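PDB 6LN0: Non-structural protein 3 from Porcine deltacoronavirus, which probably combines a macro domain with a papain-like protease that cleaves the viral polyprotein, as in related coronaviruses. Local coordinates for residues Asn259-Ala264 against Trp298-Thr303; Ala264-Phe269 against Ser318-Asn323. All blocks are in the same frame, centred on the assembly; numbering follows the deposited sequence.

Overall arrangement
From the N terminus, the chain passes through the macro domain and a small mixed sheet before reaching helix 260-270, in the papain-like protease region. Contact 1 starts at the beginning of this helix and closes a largely helical loop of 33 residues by meeting the end of helix 293-302. Contact 2 starts from Ala264, which both share, and closes a longer loop of 48 residues on the end of helix 313-322. Their segments alternate along the chain, so the two closures cross. Their centres lie about 9 Å apart, and Ile299 of contact 1 touches Leu320 of contact 2, tying three helices into one buried apolar cluster.

Contact 1 (Asn259-Ala264 against Trp298-Thr303); sequences NCFVSA and WIYAST
Phe261 and Tyr300 form a T-shaped pair: the edge of Phe261 points into one face of Tyr300, with ring centroids 5.4 Å apart and planes at 85°. The touching edge is Phe261 CZ and CE1; CZ lies 3.8 Å from Tyr300 CE1, displaced from the ring centre toward its rim. One face of the Phe261 ring is covered at its centre by CG2 of the next residue, Val262, while Thr303 OG1 lies near the ring plane at its edge, 4.1 Å from Phe261 CE2. With CG between the backbone N and carbonyl carbon (chi1 80°), the Phe261 side chain swings across to Tyr300. Val262 CG2 also reaches the other helix, 4.0 Å from Tyr300 CE2 and 4.2 Å from Ile299 CG2. Tyr300 OH ends beside the aliphatic part of Asn259, 3.5 Å from its CB; the Asn259 amide turns elsewhere, to Lys256 N and Lys254 O. Thr303 OG1 donates a hydrogen bond to Ile299 O (2.9 Å), which settles the buried hydroxyl within its own helix end. The short helix segments run at 113° to each other. Around them, strand 250-253 meets Val262 through Leu253, and helix 313-322 meets Phe261 and Ile299. On strand 398-402, His398 touches Cys260, consistent with the cysteine-histidine pair of papain-like proteases.

Contact 2 (Ala264-Phe269 against Ser318-Asn323); sequences AGVNLF and SLLVSN
Leu320 lies obliquely across Phe269, and the two account for most of the surface buried between the segments. Leu320 CD1 reaches back along helix 260-270, 3.7 Å from Phe269 CB, while Leu320 CB comes to 3.7 Å from Phe269 CD2, approaching the ring at a slant. The phenyl group extends toward helix 313-322 because its CG stands anti to the backbone N (chi1 -179°). At the edge of the same ring, near its plane, Val321 CG2 makes a looser contact of 4.5 Å to Phe269 CD2. Leu320 CD1 also lies on the backbone one turn earlier, 3.9 Å from Gly265 O and 4.0 Å from Val266 CA. The other methyl, Leu320 CD2, packs on Ile299 and Trp298 of helix 293-302. Beyond the contact, the Phe269 ring stacks with Phe276. Just past the end of helix 313-322, Asn323 folds back: its ND2 donates to Leu319 O at 3.0 Å in a nearly straight bond (176°), and its OD1 accepts a hydrogen bond from Arg277 NE. The segments run in roughly the same direction, 38° apart. This is apolar helix packing consistent with the helical thumb subdomain of coronavirus papain-like proteases, where helix 260-270 starts at the presumed nucleophile Cys260.

Contact 1 (Asn259-Ala264 against Trp298-Thr303)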
loop_
_atom_site.group_PDB
_atom_site.type_symbol
_atom_site.label_atom_id
_atom_site.label_comp_id
_atom_site.label_asym_id
_atom_site.label_seq_id
_atom_site.Cartn_x
_atom_site.Cartn_y
_atom_site.Cartn_z
ATOM N N ASN A 259 7.797 -6.648 -27.240
ATOM C CA ASN A 259 6.435 -7.109 -27.036
ATOM C C ASN A 259 5.985 -8.166 -28.068
ATOM O O ASN A 259 4.773 -8.354 -28.229
ATOM C CB ASN A 259 5.478 -5.912 -27.058
ATOM C CG ASN A 259 5.379 -5.272 -28.429
ATOM O OD1 ASN A 259 6.183 -5.569 -29.315
ATOM N ND2 ASN A 259 4.388 -4.400 -28.617
ATOM N N CYS A 260 6.896 -8.834 -28.789
ATOM C CA CYS A 260 6.432 -9.705 -29.871
ATOM C C CYS A 260 5.740 -10.940 -29.321
ATOM O O CYS A 260 4.763 -11.415 -29.914
ATOM C CB CYS A 260 7.594 -10.078 -30.810
ATOM S SG CYS A 260 9.028 -10.856 -30.028
ATOM N N PHE A 261 6.205 -11.437 -28.172
ATOM C CA PHE A 261 5.504 -12.518 -27.485
ATOM C C PHE A 261 4.047 -12.180 -27.192
ATOM O O PHE A 261 3.224 -13.095 -27.074
ATOM C CB PHE A 261 6.228 -12.908 -26.187
ATOM C CG PHE A 261 5.957 -11.996 -25.008
ATOM C CD1 PHE A 261 6.509 -10.729 -24.941
ATOM C CD2 PHE A 261 5.187 -12.437 -23.947
ATOM C CE1 PHE A 261 6.267 -9.906 -23.825
ATOM C CE2 PHE A 261 4.940 -11.636 -22.841
ATOM C CZ PHE A 261 5.482 -10.364 -22.784
ATOM N N VAL A 262 3.694 -10.901 -27.123
ATOM C CA VAL A 262 2.304 -10.540 -26.881
ATOM C C VAL A 262 1.525 -10.507 -28.184
ATOM O O VAL A 262 0.468 -11.139 -28.308
ATOM C CB VAL A 262 2.214 -9.190 -26.140
ATOM C CG1 VAL A 262 0.784 -8.744 -26.041
ATOM C CG2 VAL A 262 2.843 -9.300 -24.779
ATOM N N SER A 263 2.030 -9.764 -29.174
ATOM C CA SER A 263 1.386 -9.721 -30.488
ATOM C C SER A 263 1.222 -11.117 -31.083
ATOM O O SER A 263 0.180 -11.423 -31.665
ATOM C CB SER A 263 2.177 -8.827 -31.452
ATOM O OG SER A 263 3.566 -9.124 -31.396
ATOM N N ALA A 264 2.223 -11.978 -30.955
ATOM C CA ALA A 264 2.066 -13.318 -31.519
ATOM C C ALA A 264 0.934 -14.079 -30.815
ATOM O O ALA A 264 0.120 -14.759 -31.462
ATOM C CB ALA A 264 3.384 -14.085 -31.439
ATOM N N TRP A 298 -2.827 -6.141 -18.788
ATOM C CA TRP A 298 -3.282 -7.405 -18.228
ATOM C C TRP A 298 -2.418 -8.579 -18.688
ATOM O O TRP A 298 -2.158 -9.504 -17.909
ATOM C CB TRP A 298 -4.747 -7.628 -18.594
ATOM C CG TRP A 298 -5.291 -8.896 -18.048
ATOM C CD1 TRP A 298 -5.562 -9.192 -16.726
ATOM C CD2 TRP A 298 -5.644 -10.061 -18.799
ATOM N NE1 TRP A 298 -6.065 -10.470 -16.626
ATOM C CE2 TRP A 298 -6.130 -11.025 -17.877
ATOM C CE3 TRP A 298 -5.607 -10.382 -20.153
ATOM C CZ2 TRP A 298 -6.555 -12.286 -18.277
ATOM C CZ3 TRP A 298 -6.044 -11.640 -20.550
ATOM C CH2 TRP A 298 -6.510 -12.570 -19.621
ATOM N N ILE A 299 -1.962 -8.584 -19.944
ATOM C CA ILE A 299 -1.149 -9.717 -20.388
ATOM C C ILE A 299 0.174 -9.729 -19.649
ATOM O O ILE A 299 0.633 -10.776 -19.178
ATOM C CB ILE A 299 -0.922 -9.696 -21.909
ATOM C CG1 ILE A 299 -2.239 -9.595 -22.651
ATOM C CG2 ILE A 299 -0.138 -10.918 -22.331
ATOM C CD1 ILE A 299 -2.758 -10.836 -23.077
ATOM N N TYR A 300 0.817 -8.568 -19.554
ATOM C CA TYR A 300 2.117 -8.502 -18.896
ATOM C C TYR A 300 2.023 -8.877 -17.425
ATOM O O TYR A 300 2.894 -9.588 -16.908
ATOM C CB TYR A 300 2.703 -7.106 -19.023
ATOM C CG TYR A 300 3.561 -6.882 -20.251
ATOM C CD1 TYR A 300 4.925 -7.105 -20.204
ATOM C CD2 TYR A 300 3.005 -6.407 -21.441
ATOM C CE1 TYR A 300 5.716 -6.872 -21.295
ATOM C CE2 TYR A 300 3.784 -6.172 -22.531
ATOM C CZ TYR A 300 5.148 -6.412 -22.460
ATOM O OH TYR A 300 5.951 -6.188 -23.552
ATOM N N ALA A 301 0.983 -8.396 -16.726
ATOM C CA ALA A 301 0.860 -8.691 -15.294
ATOM C C ALA A 301 0.484 -10.151 -15.049
ATOM O O ALA A 301 0.922 -10.755 -14.064
ATOM C CB ALA A 301 -0.173 -7.769 -14.640
ATOM N N SER A 302 -0.344 -10.731 -15.921
ATOM C CA SER A 302 -0.715 -12.134 -15.748
ATOM C C SER A 302 0.468 -13.077 -15.983
ATOM O O SER A 302 0.516 -14.153 -15.376
ATOM C CB SER A 302 -1.867 -12.502 -16.686
ATOM O OG SER A 302 -3.007 -11.699 -16.432
ATOM N N THR A 303 1.415 -12.712 -16.857
ATOM C CA THR A 303 2.556 -13.576 -17.147
ATOM C C THR A 303 3.831 -13.103 -16.459
ATOM O O THR A 303 4.903 -13.650 -16.720
ATOM C CB THR A 303 2.775 -13.717 -18.672
ATOM O OG1 THR A 303 3.049 -12.451 -19.271
ATOM C CG2 THR A 303 1.550 -14.260 -19.343
#

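Contact 2 (Ala264-Phe269 against Ser318-Asn323)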
loop_
_atom_site.group_PDB
_atom_site.type_symbol
_atom_site.label_atom_id
_atom_site.label_comp_id
_atom_site.label_asym_id
_atom_site.label_seq_id
_atom_site.Cartn_x
_atom_site.Cartn_y
_atom_site.Cartn_z
ATOM N N ALA A 264 2.223 -11.978 -30.955
ATOM C CA ALA A 264 2.066 -13.318 -31.519
ATOM C C ALA A 264 0.934 -14.079 -30.815
ATOM O O ALA A 264 0.120 -14.759 -31.462
ATOM C CB ALA A 264 3.384 -14.085 -31.439
ATOM N N GLY A 265 0.839 -13.943 -29.492
ATOM C CA GLY A 265 -0.219 -14.637 -28.772
ATOM C C GLY A 265 -1.598 -14.103 -29.111
ATOM O O GLY A 265 -2.517 -14.873 -29.404
ATOM N N VAL A 266 -1.761 -12.772 -29.077
ATOM C CA VAL A 266 -3.026 -12.139 -29.452
ATOM C C VAL A 266 -3.394 -12.395 -30.907
ATOM O O VAL A 266 -4.583 -12.425 -31.256
ATOM C CB VAL A 266 -2.959 -10.628 -29.162
ATOM C CG1 VAL A 266 -4.319 -9.980 -29.413
ATOM C CG2 VAL A 266 -2.502 -10.407 -27.723
ATOM N N ASN A 267 -2.404 -12.544 -31.787
ATOM C CA ASN A 267 -2.755 -12.742 -33.187
ATOM C C ASN A 267 -3.210 -14.172 -33.462
ATOM O O ASN A 267 -4.172 -14.375 -34.205
ATOM C CB ASN A 267 -1.589 -12.342 -34.082
ATOM C CG ASN A 267 -1.410 -10.837 -34.123
ATOM O OD1 ASN A 267 -2.341 -10.081 -33.776
ATOM N ND2 ASN A 267 -0.219 -10.388 -34.512
ATOM N N LEU A 268 -2.547 -15.171 -32.875
ATOM C CA LEU A 268 -3.106 -16.521 -32.864
ATOM C C LEU A 268 -4.527 -16.515 -32.313
ATOM O O LEU A 268 -5.445 -17.085 -32.914
ATOM C CB LEU A 268 -2.222 -17.450 -32.036
ATOM C CG LEU A 268 -2.633 -18.909 -31.963
ATOM C CD1 LEU A 268 -2.616 -19.548 -33.341
ATOM C CD2 LEU A 268 -1.681 -19.638 -31.028
ATOM N N PHE A 269 -4.730 -15.852 -31.168
ATOM C CA PHE A 269 -6.041 -15.886 -30.532
ATOM C C PHE A 269 -7.103 -15.319 -31.462
ATOM O O PHE A 269 -8.197 -15.881 -31.585
ATOM C CB PHE A 269 -6.037 -15.124 -29.192
ATOM C CG PHE A 269 -7.365 -15.165 -28.500
ATOM C CD1 PHE A 269 -8.332 -14.209 -28.765
ATOM C CD2 PHE A 269 -7.685 -16.216 -27.663
ATOM C CE1 PHE A 269 -9.578 -14.288 -28.184
ATOM C CE2 PHE A 269 -8.936 -16.301 -27.077
ATOM C CZ PHE A 269 -9.874 -15.329 -27.323
ATOM N N SER A 318 -1.865 -19.396 -23.875
ATOM C CA SER A 318 -2.497 -20.226 -22.861
ATOM C C SER A 318 -3.280 -19.376 -21.867
ATOM O O SER A 318 -4.350 -19.785 -21.399
ATOM C CB SER A 318 -1.449 -21.069 -22.148
ATOM O OG SER A 318 -1.902 -21.406 -20.844
ATOM N N LEU A 319 -2.770 -18.184 -21.540
ATOM C CA LEU A 319 -3.520 -17.256 -20.701
ATOM C C LEU A 319 -4.829 -16.849 -21.364
ATOM O O LEU A 319 -5.894 -16.901 -20.743
ATOM C CB LEU A 319 -2.676 -16.020 -20.401
ATOM C CG LEU A 319 -3.504 -14.891 -19.797
ATOM C CD1 LEU A 319 -3.692 -15.158 -18.331
ATOM C CD2 LEU A 319 -2.821 -13.562 -20.031
ATOM N N LEU A 320 -4.774 -16.460 -22.636
ATOM C CA LEU A 320 -5.976 -16.005 -23.323
ATOM C C LEU A 320 -7.013 -17.110 -23.413
ATOM O O LEU A 320 -8.194 -16.894 -23.109
ATOM C CB LEU A 320 -5.621 -15.496 -24.717
ATOM C CG LEU A 320 -4.614 -14.343 -24.724
ATOM C CD1 LEU A 320 -4.383 -13.878 -26.167
ATOM C CD2 LEU A 320 -5.062 -13.183 -23.794
ATOM N N VAL A 321 -6.583 -18.313 -23.822
ATOM C CA VAL A 321 -7.521 -19.412 -24.068
ATOM C C VAL A 321 -8.207 -19.840 -22.771
ATOM O O VAL A 321 -9.420 -20.080 -22.739
ATOM C CB VAL A 321 -6.798 -20.593 -24.751
ATOM C CG1 VAL A 321 -7.612 -21.862 -24.615
ATOM C CG2 VAL A 321 -6.537 -20.284 -26.208
ATOM N N SER A 322 -7.455 -19.926 -21.683
ATOM C CA SER A 322 -8.069 -20.318 -20.422
ATOM C C SER A 322 -9.018 -19.258 -19.855
ATOM O O SER A 322 -9.820 -19.586 -18.977
ATOM C CB SER A 322 -6.999 -20.638 -19.392
ATOM O OG SER A 322 -6.392 -19.445 -19.010
ATOM N N ASN A 323 -8.958 -18.003 -20.318
ATOM C CA ASN A 323 -9.927 -16.990 -19.916
ATOM C C ASN A 323 -11.073 -16.870 -20.900
ATOM O O ASN A 323 -11.788 -15.851 -20.898
ATOM C CB ASN A 323 -9.265 -15.630 -19.743
ATOM C CG ASN A 323 -8.596 -15.498 -18.424
ATOM O OD1 ASN A 323 -9.196 -15.060 -17.447
ATOM N ND2 ASN A 323 -7.337 -15.866 -18.379
#